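Local coordinates for C-glycoside 3-oxidase (Microbacterium trichothecenolyticum, PDB 7DVE), which catalyses the FAD-dependent oxidation by molecular oxygen of the C3 hydroxyl on the sugar of C-glycosides such as isoorientin and mangiferin, releasing hydrogen peroxide, at residues Q344-L348 against D349-V353; A174-V177 against R178-A182; K416-I419 against V420-K424; H203-D206 against D207-V211. All coordinates share one frame; numbering follows the deposited sequence.

Contact 1: residues Q344-L348 against D349-V353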
loop_
_atom_site.group_PDB
_atom_site.type_symbol
_atom_site.label_atom_id
_atom_site.label_comp_id
_atom_site.label_asym_id
_atom_site.label_seq_id
_atom_site.Cartn_x
_atom_site.Cartn_y
_atom_site.Cartn_z
ATOM N N GLN A 344 8.272 1.975 -13.567
ATOM C CA GLN A 344 9.312 2.480 -12.704
ATOM C C GLN A 344 10.591 1.728 -13.014
ATOM O O GLN A 344 10.567 0.525 -13.294
ATOM C CB GLN A 344 8.947 2.363 -11.218
ATOM C CG GLN A 344 8.517 0.996 -10.767
ATOM C CD GLN A 344 7.743 1.041 -9.457
ATOM O OE1 GLN A 344 6.791 1.828 -9.284
ATOM N NE2 GLN A 344 8.149 0.192 -8.524
ATOM N N VAL A 345 11.692 2.482 -13.002
ATOM C CA VAL A 345 13.046 1.972 -13.154
ATOM C C VAL A 345 13.773 2.205 -11.838
ATOM O O VAL A 345 13.708 3.305 -11.282
ATOM C CB VAL A 345 13.770 2.668 -14.318
ATOM C CG1 VAL A 345 15.081 1.966 -14.600
ATOM C CG2 VAL A 345 12.892 2.687 -15.529
ATOM N N MET A 346 14.465 1.181 -11.343
ATOM C CA MET A 346 14.888 1.141 -9.950
ATOM C C MET A 346 16.274 0.548 -9.807
ATOM O O MET A 346 16.574 -0.483 -10.404
ATOM C CB MET A 346 13.917 0.304 -9.086
ATOM C CG MET A 346 12.440 0.454 -9.443
ATOM S SD MET A 346 11.475 -1.000 -9.165
ATOM C CE MET A 346 11.708 -1.880 -10.703
ATOM N N GLN A 347 17.107 1.190 -8.990
ATOM C CA GLN A 347 18.248 0.495 -8.418
ATOM C C GLN A 347 17.723 -0.688 -7.618
ATOM O O GLN A 347 16.612 -0.646 -7.083
ATOM C CB GLN A 347 19.083 1.441 -7.523
ATOM C CG GLN A 347 18.331 2.177 -6.408
ATOM C CD GLN A 347 19.237 3.139 -5.606
ATOM O OE1 GLN A 347 19.802 4.100 -6.143
ATOM N NE2 GLN A 347 19.375 2.869 -4.316
ATOM N N LEU A 348 18.532 -1.744 -7.513
ATOM C CA LEU A 348 17.985 -3.028 -7.072
ATOM C C LEU A 348 17.508 -3.001 -5.620
ATOM O O LEU A 348 16.542 -3.695 -5.283
ATOM C CB LEU A 348 19.009 -4.135 -7.258
ATOM C CG LEU A 348 19.517 -4.283 -8.687
ATOM C CD1 LEU A 348 20.615 -5.361 -8.745
ATOM C CD2 LEU A 348 18.371 -4.591 -9.621
ATOM N N ASP A 349 18.154 -2.219 -4.739
ATOM C CA ASP A 349 17.694 -2.251 -3.352
ATOM C C ASP A 349 16.418 -1.435 -3.146
ATOM O O ASP A 349 15.910 -1.383 -2.020
ATOM C CB ASP A 349 18.826 -1.814 -2.390
ATOM C CG ASP A 349 19.161 -0.332 -2.465
ATOM O OD1 ASP A 349 18.604 0.384 -3.321
ATOM O OD2 ASP A 349 20.066 0.112 -1.710
ATOM N N ALA A 350 15.893 -0.826 -4.208
ATOM C CA ALA A 350 14.586 -0.178 -4.218
ATOM C C ALA A 350 13.582 -0.933 -5.063
ATOM O O ALA A 350 12.550 -0.361 -5.427
ATOM C CB ALA A 350 14.679 1.255 -4.747
ATOM N N SER A 351 13.882 -2.180 -5.435
ATOM C CA SER A 351 12.839 -2.865 -6.185
ATOM C C SER A 351 12.004 -3.740 -5.250
ATOM O O SER A 351 12.538 -4.301 -4.297
ATOM C CB SER A 351 13.439 -3.725 -7.297
ATOM O OG SER A 351 12.581 -4.811 -7.633
ATOM N N PRO A 352 10.691 -3.857 -5.457
ATOM C CA PRO A 352 9.884 -4.733 -4.598
ATOM C C PRO A 352 10.057 -6.199 -4.912
ATOM O O PRO A 352 9.600 -7.043 -4.141
ATOM C CB PRO A 352 8.440 -4.284 -4.892
ATOM C CG PRO A 352 8.501 -3.700 -6.262
ATOM C CD PRO A 352 9.865 -3.067 -6.388
ATOM N N VAL A 353 10.684 -6.530 -6.020
ATOM C CA VAL A 353 10.917 -7.903 -6.411
ATOM C C VAL A 353 12.408 -8.069 -6.634
ATOM O O VAL A 353 13.059 -7.193 -7.215
ATOM C CB VAL A 353 10.132 -8.262 -7.689
ATOM C CG1 VAL A 353 10.449 -9.663 -8.101
ATOM C CG2 VAL A 353 8.655 -8.087 -7.461
#

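Contact 2: residues A174-V177 against R178-A182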
loop_
_atom_site.group_PDB
_atom_site.type_symbol
_atom_site.label_atom_id
_atom_site.label_comp_id
_atom_site.label_asym_id
_atom_site.label_seq_id
_atom_site.Cartn_x
_atom_site.Cartn_y
_atom_site.Cartn_z
ATOM N N ALA A 174 23.181 10.102 -10.718
ATOM C CA ALA A 174 21.948 10.880 -10.796
ATOM C C ALA A 174 21.653 11.303 -12.232
ATOM O O ALA A 174 22.503 11.889 -12.910
ATOM C CB ALA A 174 22.049 12.117 -9.901
ATOM N N GLY A 175 20.449 10.999 -12.699
ATOM C CA GLY A 175 19.977 11.497 -13.969
ATOM C C GLY A 175 20.304 10.659 -15.191
ATOM O O GLY A 175 19.781 10.961 -16.270
ATOM N N ILE A 176 21.140 9.625 -15.067
ATOM C CA ILE A 176 21.522 8.834 -16.238
ATOM C C ILE A 176 20.308 8.123 -16.826
ATOM O O ILE A 176 20.087 8.121 -18.044
ATOM C CB ILE A 176 22.622 7.824 -15.869
ATOM C CG1 ILE A 176 23.922 8.548 -15.535
ATOM C CG2 ILE A 176 22.855 6.875 -17.026
ATOM C CD1 ILE A 176 25.083 7.603 -15.299
ATOM N N VAL A 177 19.509 7.493 -15.966
ATOM C CA VAL A 177 18.374 6.708 -16.432
ATOM C C VAL A 177 17.317 7.621 -17.031
ATOM O O VAL A 177 16.785 7.355 -18.121
ATOM C CB VAL A 177 17.808 5.868 -15.279
ATOM C CG1 VAL A 177 16.418 5.332 -15.626
ATOM C CG2 VAL A 177 18.760 4.754 -14.960
ATOM N N ARG A 178 17.015 8.714 -16.323
ATOM C CA ARG A 178 16.050 9.707 -16.790
ATOM C C ARG A 178 16.476 10.306 -18.129
ATOM O O ARG A 178 15.652 10.472 -19.032
ATOM C CB ARG A 178 15.886 10.785 -15.710
ATOM C CG ARG A 178 14.675 11.673 -15.871
ATOM C CD ARG A 178 14.520 12.651 -14.694
ATOM N NE ARG A 178 15.550 13.691 -14.613
ATOM C CZ ARG A 178 16.563 13.690 -13.751
ATOM N NH1 ARG A 178 16.809 12.649 -12.961
ATOM N NH2 ARG A 178 17.357 14.760 -13.683
ATOM N N GLU A 179 17.766 10.597 -18.285
ATOM C CA GLU A 179 18.287 11.116 -19.551
ATOM C C GLU A 179 18.053 10.131 -20.689
ATOM O O GLU A 179 17.555 10.496 -21.771
ATOM C CB GLU A 179 19.783 11.374 -19.406
ATOM C CG GLU A 179 20.278 12.721 -19.810
ATOM C CD GLU A 179 21.772 12.852 -19.515
ATOM O OE1 GLU A 179 22.335 13.962 -19.719
ATOM O OE2 GLU A 179 22.381 11.832 -19.108
ATOM N N ARG A 180 18.439 8.872 -20.466
ATOM C CA ARG A 180 18.341 7.877 -21.524
ATOM C C ARG A 180 16.888 7.613 -21.903
ATOM O O ARG A 180 16.576 7.426 -23.085
ATOM C CB ARG A 180 19.057 6.605 -21.090
ATOM C CG ARG A 180 20.555 6.755 -21.182
ATOM C CD ARG A 180 21.291 5.594 -20.558
ATOM N NE ARG A 180 22.662 5.976 -20.259
ATOM C CZ ARG A 180 23.673 5.125 -20.175
ATOM N NH1 ARG A 180 23.488 3.819 -20.316
ATOM N NH2 ARG A 180 24.897 5.593 -19.941
ATOM N N LEU A 181 15.977 7.625 -20.926
ATOM C CA LEU A 181 14.565 7.411 -21.242
ATOM C C LEU A 181 13.986 8.608 -21.981
ATOM O O LEU A 181 13.270 8.448 -22.976
ATOM C CB LEU A 181 13.777 7.139 -19.964
ATOM C CG LEU A 181 14.166 5.823 -19.305
ATOM C CD1 LEU A 181 13.305 5.607 -18.088
ATOM C CD2 LEU A 181 14.009 4.689 -20.308
ATOM N N ALA A 182 14.287 9.822 -21.509
ATOM C CA ALA A 182 13.796 11.021 -22.175
ATOM C C ALA A 182 14.227 11.044 -23.628
ATOM O O ALA A 182 13.488 11.532 -24.484
ATOM C CB ALA A 182 14.298 12.271 -21.440
#

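Contact 3: residues K416-I419 against V420-K424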
loop_
_atom_site.group_PDB
_atom_site.type_symbol
_atom_site.label_atom_id
_atom_site.label_comp_id
_atom_site.label_asym_id
_atom_site.label_seq_id
_atom_site.Cartn_x
_atom_site.Cartn_y
_atom_site.Cartn_z
ATOM N N LYS A 416 4.433 -5.800 -22.119
ATOM C CA LYS A 416 5.661 -6.558 -22.388
ATOM C C LYS A 416 6.517 -5.893 -23.477
ATOM O O LYS A 416 7.741 -5.689 -23.305
ATOM C CB LYS A 416 5.300 -7.990 -22.761
ATOM C CG LYS A 416 4.603 -8.700 -21.611
ATOM C CD LYS A 416 3.979 -9.991 -22.081
ATOM C CE LYS A 416 5.067 -10.948 -22.504
ATOM N NZ LYS A 416 4.509 -12.289 -22.612
ATOM N N ALA A 417 5.879 -5.503 -24.588
ATOM C CA ALA A 417 6.645 -4.825 -25.636
ATOM C C ALA A 417 7.201 -3.483 -25.149
ATOM O O ALA A 417 8.352 -3.124 -25.458
ATOM C CB ALA A 417 5.787 -4.640 -26.888
ATOM N N GLU A 418 6.431 -2.747 -24.345
ATOM C CA GLU A 418 6.940 -1.447 -23.894
ATOM C C GLU A 418 8.073 -1.593 -22.884
ATOM O O GLU A 418 8.997 -0.766 -22.871
ATOM C CB GLU A 418 5.827 -0.572 -23.306
ATOM C CG GLU A 418 6.341 0.795 -22.717
ATOM C CD GLU A 418 6.853 1.790 -23.778
ATOM O OE1 GLU A 418 6.904 1.430 -24.973
ATOM O OE2 GLU A 418 7.211 2.946 -23.416
ATOM N N ILE A 419 8.037 -2.605 -22.021
ATOM C CA ILE A 419 9.109 -2.677 -21.038
ATOM C C ILE A 419 10.410 -3.061 -21.716
ATOM O O ILE A 419 11.481 -2.576 -21.333
ATOM C CB ILE A 419 8.776 -3.632 -19.879
ATOM C CG1 ILE A 419 9.759 -3.367 -18.730
ATOM C CG2 ILE A 419 8.859 -5.050 -20.329
ATOM C CD1 ILE A 419 9.310 -3.945 -17.390
ATOM N N VAL A 420 10.345 -3.896 -22.758
ATOM C CA VAL A 420 11.575 -4.174 -23.502
ATOM C C VAL A 420 12.082 -2.909 -24.197
ATOM O O VAL A 420 13.288 -2.613 -24.174
ATOM C CB VAL A 420 11.351 -5.331 -24.494
ATOM C CG1 VAL A 420 12.603 -5.572 -25.320
ATOM C CG2 VAL A 420 10.980 -6.569 -23.723
ATOM N N ARG A 421 11.172 -2.116 -24.787
ATOM C CA ARG A 421 11.620 -0.886 -25.442
ATOM C C ARG A 421 12.269 0.082 -24.447
ATOM O O ARG A 421 13.282 0.726 -24.755
ATOM C CB ARG A 421 10.448 -0.217 -26.163
ATOM C CG ARG A 421 10.831 1.050 -26.916
ATOM C CD ARG A 421 9.601 1.823 -27.437
ATOM N NE ARG A 421 9.148 2.809 -26.462
ATOM C CZ ARG A 421 9.749 3.977 -26.256
ATOM N NH1 ARG A 421 10.804 4.345 -26.964
ATOM N NH2 ARG A 421 9.285 4.794 -25.314
ATOM N N LEU A 422 11.704 0.205 -23.247
ATOM C CA LEU A 422 12.300 1.113 -22.271
ATOM C C LEU A 422 13.635 0.577 -21.752
ATOM O O LEU A 422 14.565 1.358 -21.509
ATOM C CB LEU A 422 11.347 1.354 -21.103
ATOM C CG LEU A 422 9.997 2.051 -21.272
ATOM C CD1 LEU A 422 9.175 1.883 -19.995
ATOM C CD2 LEU A 422 10.126 3.520 -21.632
ATOM N N GLY A 423 13.756 -0.745 -21.561
ATOM C CA GLY A 423 15.002 -1.278 -21.027
ATOM C C GLY A 423 16.153 -1.228 -22.022
ATOM O O GLY A 423 17.302 -0.981 -21.643
ATOM N N LYS A 424 15.872 -1.483 -23.304
ATOM C CA LYS A 424 16.923 -1.357 -24.318
ATOM C C LYS A 424 17.454 0.076 -24.412
ATOM O O LYS A 424 18.622 0.291 -24.749
ATOM C CB LYS A 424 16.397 -1.794 -25.686
ATOM C CG LYS A 424 16.346 -3.288 -25.932
ATOM C CD LYS A 424 15.697 -3.525 -27.304
ATOM C CE LYS A 424 15.717 -4.971 -27.741
ATOM N NZ LYS A 424 14.763 -5.158 -28.906
#

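Contact 4: residues H203-D206 against D207-V211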
loop_
_atom_site.group_PDB
_atom_site.type_symbol
_atom_site.label_atom_id
_atom_site.label_comp_id
_atom_site.label_asym_id
_atom_site.label_seq_id
_atom_site.Cartn_x
_atom_site.Cartn_y
_atom_site.Cartn_z
ATOM N N HIS A 203 13.201 9.214 3.850
ATOM C CA HIS A 203 13.825 10.271 4.639
ATOM C C HIS A 203 15.224 9.834 5.045
ATOM O O HIS A 203 15.596 8.662 4.931
ATOM C CB HIS A 203 13.008 10.620 5.894
ATOM C CG HIS A 203 12.936 9.500 6.888
ATOM N ND1 HIS A 203 11.982 8.506 6.822
ATOM C CD2 HIS A 203 13.723 9.193 7.946
ATOM C CE1 HIS A 203 12.170 7.649 7.810
ATOM N NE2 HIS A 203 13.228 8.036 8.502
ATOM N N ARG A 204 15.994 10.789 5.541
ATOM C CA ARG A 204 17.319 10.516 6.063
ATOM C C ARG A 204 17.258 10.339 7.570
ATOM O O ARG A 204 16.591 11.101 8.276
ATOM C CB ARG A 204 18.287 11.648 5.720
ATOM C CG ARG A 204 18.446 11.842 4.231
ATOM C CD ARG A 204 19.868 12.162 3.831
ATOM N NE ARG A 204 19.977 12.106 2.380
ATOM C CZ ARG A 204 20.773 11.284 1.713
ATOM N NH1 ARG A 204 21.607 10.468 2.338
ATOM N NH2 ARG A 204 20.737 11.287 0.388
ATOM N N ARG A 205 17.958 9.329 8.060
ATOM C CA ARG A 205 18.097 9.194 9.491
ATOM C C ARG A 205 19.034 10.283 10.001
ATOM O O ARG A 205 19.971 10.696 9.307
ATOM C CB ARG A 205 18.612 7.799 9.825
ATOM C CG ARG A 205 17.639 6.675 9.382
ATOM C CD ARG A 205 18.372 5.343 9.202
ATOM N NE ARG A 205 19.210 5.059 10.360
ATOM C CZ ARG A 205 18.740 4.655 11.531
ATOM N NH1 ARG A 205 17.456 4.385 11.702
ATOM N NH2 ARG A 205 19.580 4.525 12.556
ATOM N N ASP A 206 18.764 10.765 11.218
ATOM C CA ASP A 206 19.627 11.790 11.810
ATOM C C ASP A 206 21.096 11.425 11.702
ATOM O O ASP A 206 21.942 12.317 11.589
ATOM C CB ASP A 206 19.285 12.037 13.285
ATOM C CG ASP A 206 17.892 12.561 13.476
ATOM O OD1 ASP A 206 17.218 12.915 12.477
ATOM O OD2 ASP A 206 17.443 12.582 14.637
ATOM N N ASP A 207 21.425 10.129 11.721
ATOM C CA ASP A 207 22.819 9.708 11.600
ATOM C C ASP A 207 23.275 9.570 10.150
ATOM O O ASP A 207 24.439 9.218 9.918
ATOM C CB ASP A 207 23.045 8.385 12.334
ATOM C CG ASP A 207 22.045 7.323 11.926
ATOM O OD1 ASP A 207 20.832 7.476 12.244
ATOM O OD2 ASP A 207 22.461 6.355 11.244
ATOM N N GLY A 208 22.414 9.824 9.165
ATOM C CA GLY A 208 22.885 9.872 7.799
ATOM C C GLY A 208 22.064 9.109 6.770
ATOM O O GLY A 208 21.612 9.676 5.772
ATOM N N PRO A 209 21.906 7.797 6.968
ATOM C CA PRO A 209 21.332 6.945 5.910
ATOM C C PRO A 209 19.913 7.291 5.478
ATOM O O PRO A 209 19.024 7.520 6.294
ATOM C CB PRO A 209 21.394 5.540 6.524
ATOM C CG PRO A 209 22.139 5.714 7.904
ATOM C CD PRO A 209 22.817 7.026 7.832
ATOM N N LEU A 210 19.721 7.292 4.163
ATOM C CA LEU A 210 18.409 7.264 3.525
ATOM C C LEU A 210 17.667 5.959 3.829
ATOM O O LEU A 210 18.276 4.889 3.810
ATOM C CB LEU A 210 18.609 7.380 2.021
ATOM C CG LEU A 210 17.578 8.058 1.144
ATOM C CD1 LEU A 210 17.271 9.448 1.662
ATOM C CD2 LEU A 210 18.099 8.106 -0.292
ATOM N N VAL A 211 16.345 6.044 4.052
ATOM C CA VAL A 211 15.524 4.881 4.402
ATOM C C VAL A 211 14.044 5.177 4.133
ATOM O O VAL A 211 13.598 6.321 4.211
ATOM C CB VAL A 211 15.757 4.463 5.875
ATOM C CG1 VAL A 211 15.138 5.488 6.831
ATOM C CG2 VAL A 211 15.183 3.059 6.120
#

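Contact 1: residues Q344-L348 against D349-V353
Gln-347 and Asp-349 meet through a hydrogen bond between side chains two residues apart, in the turn that follows strand 341-347. The amide nitrogen NE2 of Gln-347 donates at 2.8 Å to OD1 of Asp-349, which accepts through its syn lone pair, and the acceptor lies close to the plane of the amide although the two flat groups are turned 35° against each other. With CG set between the backbone N and the carbonyl carbon (chi1 54°) and the chain extended beyond it, the glutamine amide is carried alongside the turn. The group is held from several sides: OE1 accepts from the backbone amides of Tyr-327 and Gly-329, NE2 also reaches the carbonyl of Ser-325, and the hydroxyl of Ser-325 bonds OD2 of Asp-349. Were Gln-347 replaced by alanine, OD1 of Asp-349 would probably lose this donor, and the amides of Tyr-327 and Gly-329 their side-chain acceptor.

Backbone bonds make the turn itself. Strand 341-347 belongs to the large antiparallel sheet of this GMC oxidoreductase, and after it N of Ala-350 bonds O of Gln-347 at 3.0 Å, while N of Ser-351 bonds O of Leu-348 at 3.1 Å.

Apolar contacts centre on Met-346. Its sulfur SD rests 3.8 Å from CD of Pro-352, the two side chains crossing at about a right angle, and lies equally near CA of Ser-351. NE2 of Gln-344 makes a weak bond to the same sulfur. Pro-352 in turn touches the bound FAD.

Contact 2: residues A174-V177 against R178-A182
The guanidinium of Arg-180 carries the CG2 methyl of Ile-176 over one of its faces, with CG2 3.4 Å from NE of Arg-180 and CZ only slightly farther off. The two side chains run side by side and point the same way, one helical turn apart. CG of Arg-180 is anti to the carbonyl carbon (chi1 -76°) and the chain is extended from there to NE, which lays its charged end alongside the isoleucine. Beyond the helix, NH1 donates to the carbonyls of Arg-308 and Ile-426, and NH2 makes a weak bond to that of Asp-309. A leucine in its place would probably leave the carbonyls of Arg-308 and Ile-426 without this donor and Ile-176 CG2 without the flat group beneath it. The guanidinium of Arg-178 bends back instead, bringing NH1 to 3.5 Å from CA of Gly-175 at an oblique approach.

Gly-175 occupies the N-cap position, and its carbonyl O accepts from N of Glu-179 at 2.9 Å to begin the helical ladder. Bonds from N of Arg-180 to O of Ile-176 and from N of Leu-181 to O of Val-177 continue it.

On the buried side, CG1 of Val-177 lies 4.0 Å from CD1 of Leu-181. This apolar side of helix 176-183 faces the antiparallel sheet: Val-177 meets Thr-331 and Met-307, Leu-181 meets Val-333, and both rest on Val-345 of strand 341-347 and on Ile-426, just past helix 406-424.

Contact 3: residues K416-I419 against V420-K424
The last turns of helix 406-424 carry a salt bridge between side chains three residues apart, joining Glu-418 to Arg-421. OE1 of Glu-418 accepts from NE of Arg-421 at 3.0 Å with an N-H...O angle of 158°. The oxygen sits at the edge of the guanidinium, in its plane, whereas the donor reaches it on the syn side and somewhat out of the carboxylate plane. A second, weak bond of 3.4 Å runs from NH2 of Arg-421 to OE2 of Glu-418, giving a two-pronged but uneven grip between planes 37° apart. The glutamate chain turns at chi2 (69°), bringing its carboxylate round beside the arginine, which points the same way. NH1 of Arg-421 has another partner in the carbonyl of Val-184, tying the pair to the chain just past helix 176-183.

The same carboxylate brushes Leu-422, with OE2 of Glu-418 3.5 Å from CD2 of the leucine. Beneath these side chains, successive bonds link residues four apart: N of Leu-422 to O of Glu-418 and N of Gly-423 to O of Ile-419, both 2.9 Å.

Ile-419 turns to the sheet, where it meets Ile-301, Phe-303, Leu-369 and Leu-371, and Leu-422 adds a further contact to Leu-371. Buried aliphatic residues on the sheet side, with a charged pair toward the helix's outer flank, are the pattern of an amphipathic helix covering one face of a beta sheet.

Contact 4: residues H203-D206 against D207-V211
Arg-205 and Asp-207 lie together at the turn of a hairpin, NH2 of the arginine forming a salt bridge with OD1 of the aspartate at 3.2 Å. The side chains run side by side, but their flat groups are steeply turned, with 73° between guanidinium and carboxylate planes. Pro-209 CG lies at the edge of the same guanidinium, in its plane, while CG of Arg-205 packs 3.8 Å from CG1 of Val-211.

That methyl also covers the imidazole of His-203, a CH-pi contact with CG1 of Val-211 3.9 Å from the centroid of the His-203 ring. CG of His-203 lies between the backbone N and the carbonyl carbon (chi1 65°), which carries the ring over the neighbouring strand. On the other face of the hairpin, CD1 of Leu-210 lies over the guanidinium of Arg-204 and is 3.7 Å from CG of Arg-204.

The frame beneath is a beta hairpin between strands 196-204 and 210-212, closed by a type I turn from Arg-205 to Gly-208. His-203 and Val-211 form its hydrogen-bonded pair, N to O in both directions at 2.9 Å, and N of Arg-205 gives a nearly straight bond to O of Pro-209 at 2.7 Å. Gly-208, with phi 133°, takes a backbone shape that would press a side chain against the preceding carbonyl.

Farther out, ND1 of His-203 is bonded to the hydroxyl of Ser-213, which helps fix the ring's rotation. Glu-326 forms a salt bridge with NH1 of Arg-204, and OD1 of Asn-56 accepts from NH1 of Arg-205.

Along the chain the order is contact 2, contact 4, contact 1, contact 3, and the large antiparallel sheet relates them all. Contacts 1, 2 and 3 lie on one side of the chain's centre, with centres about 15 to 16 Å apart. Val-345 of contact 1 packs on Val-177 and Leu-181 of contact 2, and Leu-181 also meets the carbonyl of Leu-422 in contact 3, so two helices far apart in sequence adjoin beside the beta strands. Contact 4, a hairpin of that sheet, lies about 19 Å from contact 1 and about 34 Å from contact 3 between centres, touching neither. Among the four, contact 1 reaches the FAD, linking the helix-covered sheet to the cofactor pocket.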